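Putative oxidoreductase (Mycobacterium avium, PDB 3QHA) probably catalyses NAD(P)-dependent oxidation of a hydroxy acid, as in the 3-hydroxyisobutyrate dehydrogenase family. Local coordinates at residues L18-G24 and G40-D45; V84-V88 and V113-R117; V127-V131 and E173-T178; F248-R252 and L287-H291. All coordinates share one frame; numbering follows the deposited sequence.

Interaction 1. Residues L18-G24 and G40-D45; sequences LGYIGLG and GVTVYD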
loop_
_atom_site.group_PDB
_atom_site.type_symbol
_atom_site.label_atom_id
_atom_site.label_comp_id
_atom_site.label_asym_id
_atom_site.label_seq_id
_atom_site.Cartn_x
_atom_site.Cartn_y
_atom_site.Cartn_z
ATOM N N LEU B 18 29.066 5.164 18.488
ATOM C CA LEU B 18 28.005 5.848 17.750
ATOM C C LEU B 18 27.743 7.265 18.250
ATOM O O LEU B 18 27.871 7.550 19.439
ATOM C CB LEU B 18 26.703 5.048 17.831
ATOM C CG LEU B 18 26.706 3.621 17.277
ATOM C CD1 LEU B 18 25.301 3.034 17.357
ATOM C CD2 LEU B 18 27.228 3.574 15.845
ATOM N N GLY B 19 27.369 8.142 17.323
ATOM C CA GLY B 19 26.912 9.488 17.650
ATOM C C GLY B 19 25.573 9.749 16.988
ATOM O O GLY B 19 25.321 9.258 15.886
ATOM N N TYR B 20 24.706 10.507 17.656
ATOM C CA TYR B 20 23.414 10.879 17.076
ATOM C C TYR B 20 23.089 12.349 17.326
ATOM O O TYR B 20 23.059 12.803 18.472
ATOM C CB TYR B 20 22.278 9.991 17.604
ATOM C CG TYR B 20 21.190 9.790 16.570
ATOM C CD1 TYR B 20 21.071 8.588 15.883
ATOM C CD2 TYR B 20 20.308 10.819 16.246
ATOM C CE1 TYR B 20 20.094 8.407 14.917
ATOM C CE2 TYR B 20 19.328 10.645 15.282
ATOM C CZ TYR B 20 19.226 9.439 14.621
ATOM O OH TYR B 20 18.254 9.266 13.663
ATOM N N ILE B 21 22.845 13.083 16.243
ATOM C CA ILE B 21 22.474 14.492 16.320
ATOM C C ILE B 21 21.054 14.667 15.781
ATOM O O ILE B 21 20.774 14.312 14.633
ATOM C CB ILE B 21 23.462 15.374 15.535
ATOM C CG1 ILE B 21 24.871 15.239 16.127
ATOM C CG2 ILE B 21 23.017 16.833 15.559
ATOM C CD1 ILE B 21 25.929 15.991 15.360
ATOM N N GLY B 22 20.169 15.202 16.627
ATOM C CA GLY B 22 18.752 15.388 16.295
ATOM C C GLY B 22 17.874 14.300 16.894
ATOM O O GLY B 22 17.823 13.188 16.375
ATOM N N LEU B 23 17.182 14.628 17.985
ATOM C CA LEU B 23 16.346 13.665 18.712
ATOM C C LEU B 23 14.860 14.013 18.593
ATOM O O LEU B 23 14.141 14.077 19.592
ATOM C CB LEU B 23 16.760 13.612 20.189
ATOM C CG LEU B 23 18.223 13.251 20.469
ATOM C CD1 LEU B 23 18.526 13.344 21.957
ATOM C CD2 LEU B 23 18.549 11.864 19.945
ATOM N N GLY B 24 14.409 14.233 17.362
ATOM C CA GLY B 24 13.003 14.513 17.083
ATOM C C GLY B 24 12.186 13.236 17.007
ATOM O O GLY B 24 12.565 12.211 17.579
ATOM N N GLY B 40 27.534 1.478 22.153
ATOM C CA GLY B 40 26.900 2.579 22.874
ATOM C C GLY B 40 26.663 3.756 21.944
ATOM O O GLY B 40 27.221 3.805 20.842
ATOM N N VAL B 41 25.838 4.704 22.383
ATOM C CA VAL B 41 25.564 5.903 21.593
ATOM C C VAL B 41 25.701 7.171 22.434
ATOM O O VAL B 41 25.337 7.193 23.611
ATOM C CB VAL B 41 24.162 5.846 20.943
ATOM C CG1 VAL B 41 23.068 5.817 22.008
ATOM C CG2 VAL B 41 23.967 7.018 19.988
ATOM N N THR B 42 26.250 8.213 21.814
ATOM C CA THR B 42 26.369 9.536 22.416
ATOM C C THR B 42 25.456 10.472 21.639
ATOM O O THR B 42 25.543 10.554 20.415
ATOM C CB THR B 42 27.815 10.058 22.347
ATOM O OG1 THR B 42 28.674 9.189 23.094
ATOM C CG2 THR B 42 27.914 11.468 22.909
ATOM N N VAL B 43 24.581 11.178 22.347
ATOM C CA VAL B 43 23.534 11.948 21.692
ATOM C C VAL B 43 23.655 13.433 21.966
ATOM O O VAL B 43 24.207 13.850 22.987
ATOM C CB VAL B 43 22.126 11.480 22.129
ATOM C CG1 VAL B 43 21.909 10.025 21.745
ATOM C CG2 VAL B 43 21.924 11.684 23.623
ATOM N N TYR B 44 23.132 14.224 21.036
ATOM C CA TYR B 44 22.996 15.653 21.243
ATOM C C TYR B 44 21.754 16.213 20.558
ATOM O O TYR B 44 21.461 15.896 19.405
ATOM C CB TYR B 44 24.226 16.412 20.755
ATOM C CG TYR B 44 24.047 17.900 20.910
ATOM C CD1 TYR B 44 24.293 18.525 22.129
ATOM C CD2 TYR B 44 23.583 18.678 19.854
ATOM C CE1 TYR B 44 24.107 19.891 22.282
ATOM C CE2 TYR B 44 23.394 20.038 19.998
ATOM C CZ TYR B 44 23.657 20.641 21.212
ATOM O OH TYR B 44 23.470 21.995 21.354
ATOM N N ASP B 45 21.034 17.047 21.298
ATOM C CA ASP B 45 19.952 17.858 20.765
ATOM C C ASP B 45 19.894 19.107 21.636
ATOM O O ASP B 45 20.079 19.024 22.854
ATOM C CB ASP B 45 18.629 17.092 20.810
ATOM C CG ASP B 45 17.499 17.822 20.098
ATOM O OD1 ASP B 45 17.010 17.307 19.071
ATOM O OD2 ASP B 45 17.099 18.910 20.560
HETATM O O HOH W 1 29.516 7.255 21.413
#

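Interaction 2. Residues V84-V88 and V113-R117; sequences VREVV and VELAR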
loop_
_atom_site.group_PDB
_atom_site.type_symbol
_atom_site.label_atom_id
_atom_site.label_comp_id
_atom_site.label_asym_id
_atom_site.label_seq_id
_atom_site.Cartn_x
_atom_site.Cartn_y
_atom_site.Cartn_z
ATOM N N VAL B 84 21.488 20.417 7.932
ATOM C CA VAL B 84 22.419 19.310 7.698
ATOM C C VAL B 84 23.802 19.859 7.353
ATOM O O VAL B 84 24.800 19.451 7.945
ATOM C CB VAL B 84 21.940 18.360 6.574
ATOM C CG1 VAL B 84 23.048 17.384 6.188
ATOM C CG2 VAL B 84 20.690 17.602 7.011
ATOM N N ARG B 85 23.845 20.795 6.406
ATOM C CA ARG B 85 25.097 21.446 6.017
ATOM C C ARG B 85 25.833 22.058 7.211
ATOM O O ARG B 85 27.054 21.945 7.309
ATOM C CB ARG B 85 24.842 22.511 4.942
ATOM C CG ARG B 85 24.580 21.922 3.564
ATOM C CD ARG B 85 23.985 22.932 2.598
ATOM N NE ARG B 85 23.577 22.288 1.348
ATOM C CZ ARG B 85 24.393 21.987 0.337
ATOM N NH1 ARG B 85 25.692 22.273 0.393
ATOM N NH2 ARG B 85 23.902 21.398 -0.748
ATOM N N GLU B 86 25.092 22.687 8.122
ATOM C CA GLU B 86 25.704 23.324 9.289
ATOM C C GLU B 86 26.291 22.325 10.287
ATOM O O GLU B 86 27.418 22.504 10.744
ATOM C CB GLU B 86 24.709 24.236 10.008
ATOM C CG GLU B 86 25.331 24.963 11.200
ATOM C CD GLU B 86 24.587 26.226 11.571
ATOM O OE1 GLU B 86 25.220 27.307 11.599
ATOM O OE2 GLU B 86 23.367 26.135 11.828
ATOM N N VAL B 87 25.527 21.293 10.635
ATOM C CA VAL B 87 25.991 20.293 11.597
ATOM C C VAL B 87 27.260 19.597 11.099
ATOM O O VAL B 87 28.228 19.466 11.850
ATOM C CB VAL B 87 24.899 19.241 11.916
ATOM C CG1 VAL B 87 25.471 18.093 12.739
ATOM C CG2 VAL B 87 23.729 19.893 12.648
ATOM N N VAL B 88 27.268 19.175 9.834
ATOM C CA VAL B 88 28.442 18.499 9.273
ATOM C C VAL B 88 29.624 19.467 9.193
ATOM O O VAL B 88 30.765 19.075 9.429
ATOM C CB VAL B 88 28.178 17.853 7.877
ATOM C CG1 VAL B 88 26.847 17.105 7.859
ATOM C CG2 VAL B 88 28.232 18.894 6.761
ATOM N N VAL B 113 26.452 14.575 -2.425
ATOM C CA VAL B 113 27.645 14.613 -3.273
ATOM C C VAL B 113 28.580 15.760 -2.879
ATOM O O VAL B 113 29.793 15.566 -2.770
ATOM C CB VAL B 113 27.268 14.757 -4.768
ATOM C CG1 VAL B 113 28.516 14.912 -5.629
ATOM C CG2 VAL B 113 26.448 13.559 -5.232
ATOM N N GLU B 114 28.011 16.946 -2.666
ATOM C CA GLU B 114 28.793 18.137 -2.311
ATOM C C GLU B 114 29.580 17.965 -1.019
ATOM O O GLU B 114 30.786 18.218 -0.982
ATOM C CB GLU B 114 27.886 19.359 -2.165
ATOM C CG GLU B 114 27.486 19.999 -3.474
ATOM C CD GLU B 114 26.705 21.283 -3.267
ATOM O OE1 GLU B 114 25.564 21.371 -3.766
ATOM O OE2 GLU B 114 27.230 22.200 -2.594
ATOM N N LEU B 115 28.890 17.551 0.039
ATOM C CA LEU B 115 29.524 17.366 1.341
ATOM C C LEU B 115 30.581 16.260 1.272
ATOM O O LEU B 115 31.617 16.351 1.927
ATOM C CB LEU B 115 28.479 17.062 2.420
ATOM C CG LEU B 115 27.468 18.183 2.703
ATOM C CD1 LEU B 115 26.358 17.687 3.618
ATOM C CD2 LEU B 115 28.153 19.406 3.306
ATOM N N ALA B 116 30.323 15.233 0.465
ATOM C CA ALA B 116 31.307 14.173 0.232
ATOM C C ALA B 116 32.595 14.741 -0.365
ATOM O O ALA B 116 33.691 14.413 0.092
ATOM C CB ALA B 116 30.730 13.098 -0.678
ATOM N N ARG B 117 32.452 15.596 -1.376
ATOM C CA ARG B 117 33.597 16.261 -2.004
ATOM C C ARG B 117 34.255 17.267 -1.058
ATOM O O ARG B 117 35.483 17.346 -0.991
ATOM C CB ARG B 117 33.169 16.965 -3.296
#

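Interaction 3. Residues V127-V131 and E173-T178; sequences VDAPV and EPGAGT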
loop_
_atom_site.group_PDB
_atom_site.type_symbol
_atom_site.label_atom_id
_atom_site.label_comp_id
_atom_site.label_asym_id
_atom_site.label_seq_id
_atom_site.Cartn_x
_atom_site.Cartn_y
_atom_site.Cartn_z
ATOM N N VAL B 127 27.734 9.616 4.015
ATOM C CA VAL B 127 26.777 8.640 3.525
ATOM C C VAL B 127 25.367 9.236 3.630
ATOM O O VAL B 127 24.993 9.753 4.685
ATOM C CB VAL B 127 26.853 7.349 4.364
ATOM C CG1 VAL B 127 25.592 6.509 4.192
ATOM C CG2 VAL B 127 28.105 6.547 4.005
ATOM N N ASP B 128 24.599 9.191 2.544
ATOM C CA ASP B 128 23.175 9.534 2.622
ATOM C C ASP B 128 22.391 8.244 2.810
ATOM O O ASP B 128 22.456 7.337 1.979
ATOM C CB ASP B 128 22.675 10.342 1.411
ATOM C CG ASP B 128 22.992 9.693 0.080
ATOM O OD1 ASP B 128 24.029 9.007 -0.024
ATOM O OD2 ASP B 128 22.209 9.887 -0.875
ATOM N N ALA B 129 21.678 8.165 3.929
ATOM C CA ALA B 129 20.995 6.948 4.337
ATOM C C ALA B 129 19.586 7.271 4.815
ATOM O O ALA B 129 19.254 7.025 5.977
ATOM C CB ALA B 129 21.788 6.247 5.444
ATOM N N PRO B 130 18.747 7.829 3.919
ATOM C CA PRO B 130 17.355 8.063 4.287
ATOM C C PRO B 130 16.664 6.781 4.737
ATOM O O PRO B 130 17.047 5.685 4.317
ATOM C CB PRO B 130 16.726 8.594 2.990
ATOM C CG PRO B 130 17.673 8.196 1.901
ATOM C CD PRO B 130 19.020 8.272 2.541
ATOM N N VAL B 131 15.656 6.936 5.590
ATOM C CA VAL B 131 14.951 5.807 6.181
ATOM C C VAL B 131 13.450 5.844 5.887
ATOM O O VAL B 131 12.915 6.851 5.410
ATOM C CB VAL B 131 15.176 5.752 7.706
ATOM C CG1 VAL B 131 16.665 5.659 8.017
ATOM C CG2 VAL B 131 14.550 6.967 8.390
ATOM N N GLU B 173 26.592 4.889 -4.972
ATOM C CA GLU B 173 27.509 5.901 -4.439
ATOM C C GLU B 173 26.722 6.969 -3.679
ATOM O O GLU B 173 25.490 6.945 -3.687
ATOM C CB GLU B 173 28.309 6.530 -5.591
ATOM C CG GLU B 173 29.301 5.568 -6.225
ATOM C CD GLU B 173 30.137 6.203 -7.324
ATOM O OE1 GLU B 173 29.555 6.673 -8.328
ATOM O OE2 GLU B 173 31.382 6.214 -7.194
ATOM N N PRO B 174 27.422 7.902 -3.004
ATOM C CA PRO B 174 26.697 8.969 -2.318
ATOM C C PRO B 174 25.771 9.766 -3.237
ATOM O O PRO B 174 26.182 10.209 -4.311
ATOM C CB PRO B 174 27.822 9.841 -1.764
ATOM C CG PRO B 174 28.897 8.859 -1.472
ATOM C CD PRO B 174 28.850 7.913 -2.639
ATOM N N GLY B 175 24.527 9.926 -2.799
ATOM C CA GLY B 175 23.472 10.540 -3.598
ATOM C C GLY B 175 22.429 9.521 -4.034
ATOM O O GLY B 175 21.264 9.869 -4.229
ATOM N N ALA B 176 22.850 8.265 -4.185
ATOM C CA ALA B 176 21.968 7.189 -4.650
ATOM C C ALA B 176 20.889 6.831 -3.630
ATOM O O ALA B 176 19.777 6.457 -4.001
ATOM C CB ALA B 176 22.785 5.948 -5.000
ATOM N N GLY B 177 21.226 6.931 -2.347
ATOM C CA GLY B 177 20.256 6.717 -1.284
ATOM C C GLY B 177 19.119 7.711 -1.395
ATOM O O GLY B 177 17.948 7.329 -1.395
ATOM N N THR B 178 19.477 8.990 -1.509
ATOM C CA THR B 178 18.500 10.065 -1.640
ATOM C C THR B 178 17.561 9.778 -2.801
ATOM O O THR B 178 16.346 9.842 -2.654
ATOM C CB THR B 178 19.186 11.426 -1.890
ATOM O OG1 THR B 178 20.018 11.760 -0.771
ATOM C CG2 THR B 178 18.152 12.525 -2.096
#

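Interaction 4. Residues F248-R252 and L287-H291; sequences FLHTR and LGVPH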
loop_
_atom_site.group_PDB
_atom_site.type_symbol
_atom_site.label_atom_id
_atom_site.label_comp_id
_atom_site.label_asym_id
_atom_site.label_seq_id
_atom_site.Cartn_x
_atom_site.Cartn_y
_atom_site.Cartn_z
ATOM N N PHE B 248 0.416 -10.319 -15.332
ATOM C CA PHE B 248 0.293 -8.872 -15.559
ATOM C C PHE B 248 -0.804 -8.535 -16.567
ATOM O O PHE B 248 -1.493 -7.521 -16.429
ATOM C CB PHE B 248 1.637 -8.264 -15.982
ATOM C CG PHE B 248 2.484 -7.805 -14.821
ATOM C CD1 PHE B 248 2.572 -8.563 -13.659
ATOM C CD2 PHE B 248 3.182 -6.606 -14.888
ATOM C CE1 PHE B 248 3.343 -8.132 -12.586
ATOM C CE2 PHE B 248 3.959 -6.169 -13.820
ATOM C CZ PHE B 248 4.040 -6.932 -12.669
ATOM N N LEU B 249 -0.968 -9.396 -17.567
ATOM C CA LEU B 249 -2.042 -9.247 -18.538
ATOM C C LEU B 249 -3.395 -9.352 -17.835
ATOM O O LEU B 249 -4.287 -8.539 -18.066
ATOM C CB LEU B 249 -1.918 -10.316 -19.629
ATOM C CG LEU B 249 -2.630 -10.021 -20.945
ATOM C CD1 LEU B 249 -2.035 -8.784 -21.597
ATOM C CD2 LEU B 249 -2.534 -11.225 -21.873
ATOM N N HIS B 250 -3.528 -10.354 -16.968
ATOM C CA HIS B 250 -4.712 -10.520 -16.114
ATOM C C HIS B 250 -4.937 -9.272 -15.244
ATOM O O HIS B 250 -6.061 -8.782 -15.134
ATOM C CB HIS B 250 -4.546 -11.793 -15.263
ATOM C CG HIS B 250 -5.687 -12.084 -14.336
ATOM N ND1 HIS B 250 -6.952 -12.410 -14.778
ATOM C CD2 HIS B 250 -5.736 -12.147 -12.983
ATOM C CE1 HIS B 250 -7.736 -12.637 -13.738
ATOM N NE2 HIS B 250 -7.022 -12.485 -12.637
ATOM N N THR B 251 -3.862 -8.747 -14.657
ATOM C CA THR B 251 -3.930 -7.511 -13.866
ATOM C C THR B 251 -4.347 -6.290 -14.705
ATOM O O THR B 251 -5.103 -5.437 -14.233
ATOM C CB THR B 251 -2.588 -7.226 -13.153
ATOM O OG1 THR B 251 -2.322 -8.268 -12.204
ATOM C CG2 THR B 251 -2.621 -5.881 -12.426
ATOM N N ARG B 252 -3.859 -6.208 -15.941
ATOM C CA ARG B 252 -4.290 -5.154 -16.865
ATOM C C ARG B 252 -5.792 -5.235 -17.136
ATOM O O ARG B 252 -6.478 -4.215 -17.157
ATOM C CB ARG B 252 -3.537 -5.248 -18.191
ATOM C CG ARG B 252 -3.890 -4.148 -19.181
ATOM C CD ARG B 252 -3.288 -4.422 -20.537
ATOM N NE ARG B 252 -4.065 -5.393 -21.303
ATOM C CZ ARG B 252 -3.759 -5.798 -22.533
ATOM N NH1 ARG B 252 -2.682 -5.322 -23.153
ATOM N NH2 ARG B 252 -4.533 -6.684 -23.151
ATOM N N LEU B 287 2.625 -1.301 -16.810
ATOM C CA LEU B 287 2.815 -2.729 -16.522
ATOM C C LEU B 287 3.694 -3.470 -17.542
ATOM O O LEU B 287 4.033 -4.638 -17.335
ATOM C CB LEU B 287 1.458 -3.435 -16.444
ATOM C CG LEU B 287 0.539 -3.053 -15.281
ATOM C CD1 LEU B 287 -0.846 -3.641 -15.492
ATOM C CD2 LEU B 287 1.119 -3.508 -13.950
ATOM N N GLY B 288 4.053 -2.811 -18.642
ATOM C CA GLY B 288 4.836 -3.453 -19.694
ATOM C C GLY B 288 4.028 -4.430 -20.534
ATOM O O GLY B 288 4.597 -5.308 -21.185
ATOM N N VAL B 289 2.705 -4.284 -20.510
ATOM C CA VAL B 289 1.813 -5.029 -21.400
ATOM C C VAL B 289 0.866 -4.046 -22.096
ATOM O O VAL B 289 -0.344 -4.066 -21.863
ATOM C CB VAL B 289 1.016 -6.130 -20.651
ATOM C CG1 VAL B 289 1.926 -7.302 -20.312
ATOM C CG2 VAL B 289 0.355 -5.575 -19.396
ATOM N N PRO B 290 1.423 -3.171 -22.954
ATOM C CA PRO B 290 0.605 -2.207 -23.686
ATOM C C PRO B 290 -0.313 -2.887 -24.698
ATOM O O PRO B 290 -0.096 -4.051 -25.050
ATOM C CB PRO B 290 1.644 -1.347 -24.411
ATOM C CG PRO B 290 2.810 -2.246 -24.587
ATOM C CD PRO B 290 2.843 -3.082 -23.343
ATOM N N HIS B 291 -1.330 -2.164 -25.152
ATOM C CA HIS B 291 -2.234 -2.676 -26.175
ATOM C C HIS B 291 -1.600 -2.558 -27.560
ATOM O O HIS B 291 -0.839 -1.626 -27.828
ATOM C CB HIS B 291 -3.570 -1.937 -26.131
ATOM C CG HIS B 291 -4.339 -2.173 -24.871
ATOM N ND1 HIS B 291 -5.185 -3.249 -24.708
ATOM C CD2 HIS B 291 -4.384 -1.478 -23.710
ATOM C CE1 HIS B 291 -5.722 -3.204 -23.502
ATOM N NE2 HIS B 291 -5.252 -2.139 -22.875
#

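Interaction 1. Residues L18-G24 and G40-D45
L23 and D45 meet just past the ends of two parallel strands, in the first beta-alpha-beta unit of the Rossmann fold. Strands 18-21 and 41-44 run 18° apart, linked by backbone bonds from L18 N to G40 O through to G22 N to Y44 O. On the face that carries L18, Y20, V41 and V43, the side chains pack side by side. CG2 of V41 reaches the CB atoms of both L18 (4.0 Å) and Y20 (4.2 Å). V43 sets CG1 against Y20 CB, while the Y20 ring stands out from the strand pair, and its hydroxyl hydrogen-bonds to T77 OG1. L23 comes over the same valine at about a right angle, with CD1 4.1 Å from V43 CB. M30 and A31 of helix 27-33 pack on this face. On the other face, I21 and Y44 both lean on V65 and V68 of helix 65-68. A water there joins L18 O to T42 OG1.

The turn after strand 18-21 holds G22 and G24 of a GxGxxG pattern, consistent with a dinucleotide-binding loop. The positive phi of G22 suits glycine. D45 lies alongside L23, running the opposite way. Its CG is anti to the backbone N (chi1 -172°), which carries the carboxylate to the turn. R47 forms a salt bridge with D45 OD1. D45 OD1 also accepts from L23 N at 2.9 Å, through its anti lone pair and with a nearly straight N-H...O angle of 170°.

Interaction 2. Residues V84-V88 and V113-R117
V88 and L115 form the apolar part of this contact between two helices of the Rossmann domain. The helices run nearly parallel, 16° apart, but their axes stay 11.5 Å from each other. Side chains therefore bridge the gap. L115 points at helix 81-92 and puts both methyls against one branch of V88. V88 CG2 is 3.5 Å from L115 CD2, tighter than usual for two carbons, and 3.9 Å from L115 CD1. The two side chains cross at about a right angle. V84 adds a looser touch, its CG1 lying 4.2 Å from L115 CD1.

The polar part is a salt bridge between R85 and E114. The R85 chain is extended from CG to NE, which lets the guanidinium span the groove. It presents its edge to the carboxylate. R85 NH1 faces E114 OE2 and R85 NH2 faces E114 OE1, each at 3.4 Å, and both bonds are weak. The guanidinium and carboxylate planes are turned 52° apart, so the two groups meet at a twist. R85 NH2 has another weak bond, to T111 OG1.

Beneath the helices lies the parallel part of the mixed sheet. V84 and L115 both rest on I103 of strand 100-103, and V88 rests on I76 of the adjacent strand 73-76.

Interaction 3. Residues V127-V131 and E173-T178
D128 gathers the backbone and side chain of T178, and the backbone of G175, round one carboxylate. OD2 accepts twice from T178. The T178 hydroxyl OG1 donates at 2.9 Å along the anti lone pair of D128 OD2. T178 N donates to D128 OD2 as well, also at 2.9 Å, but from above the carboxylate plane. D128 OD1 takes the N-H of G175, with G175 N at 3.0 Å. That bond is almost straight, 175° at the hydrogen, though G175 N also stands above the plane. The carboxylate is thus tied at both oxygens, which limits its rotation. It meets amides at the N-terminal end of a helix.

Several features put these groups in place. The chi1 of D128 is 53°, which sets CG between the backbone N and the carbonyl carbon and turns the carboxylate to the helix start. G175 is the N-cap residue. It follows P174 in a type II turn from E173 to A176, closed by A176 N bonding E173 O at 3.0 Å. G177 has no side chain, and a CB there would run into D128 O; this lets its CA come within 5.6 Å of D128 CA. Beside it the ring of P130 abuts the backbone, with CG 3.4 Å from G177 O.

The contact joins the nucleotide-binding domain to helix 176-204, the long helix that leads into the C-terminal domain. Strand 125-132 is held by strand 100-103 on one side and by the antiparallel strand 143-148 on the other. D128 also touches A112 of helix 109-119, and A176 packs on L207 of the second subunit.

Interaction 4. Residues F248-R252 and L287-H291
R252 reaches across to the C-terminal tail of the chain and is held between two side chains. Its guanidinium lies flat on the H291 ring, with centres 3.8 Å apart and planes at 17°. L249 CD1, from the same helix, sits over the opposite face, so the guanidinium fills a slot between leucine and imidazole. The bend at chi3 (80°) turns the group into that slot. R252 NH1 then donates to V289 O at 3.0 Å, from above the carbonyl plane. H291 is itself fixed by a hydrogen bond from NE2 to E256.

Next to this slot, V289 is a bump that fits between F248, L249 and R252. Its CB meets L249 CD1 at 4.2 Å, and its CG2 lies 4.0 Å from R252 CD. L287 makes a second bump. Its CD1 rests near T251 and R252, while CD2 lies 3.8 Å from F248 CD2. The F248 ring turns its edge to the backbone, with CD2 3.3 Å from L287 O.

A Schellman motif at G288 ends helix 274-286 and sends the chain back along helix 245-268 in the all-helical C-terminal domain. F248 and L287 also pack on I229, and L287 touches C196 of helix 176-204 in the second subunit.

Overall arrangement
Interactions 1, 2 and 3 lie in or beside the Rossmann domain, and interaction 4 is in the helical domain. Interaction 1 touches interaction 2, with I21 CD1 3.4 Å from V87 CG1. Interaction 2 touches interaction 3, where V113 CG2 is 3.5 Å from P174 O. Interactions 1 and 3 both reach the same sheet, yet their nearest atoms are about 7 Å apart. Interaction 1 holds the glycine-rich turn that probably binds the dinucleotide. Interaction 3 fastens the start of the long helix 176-204, which links the domains. Interaction 4 is remote, its centre about 33 Å from that of interaction 3 and 48 Å from that of interaction 1.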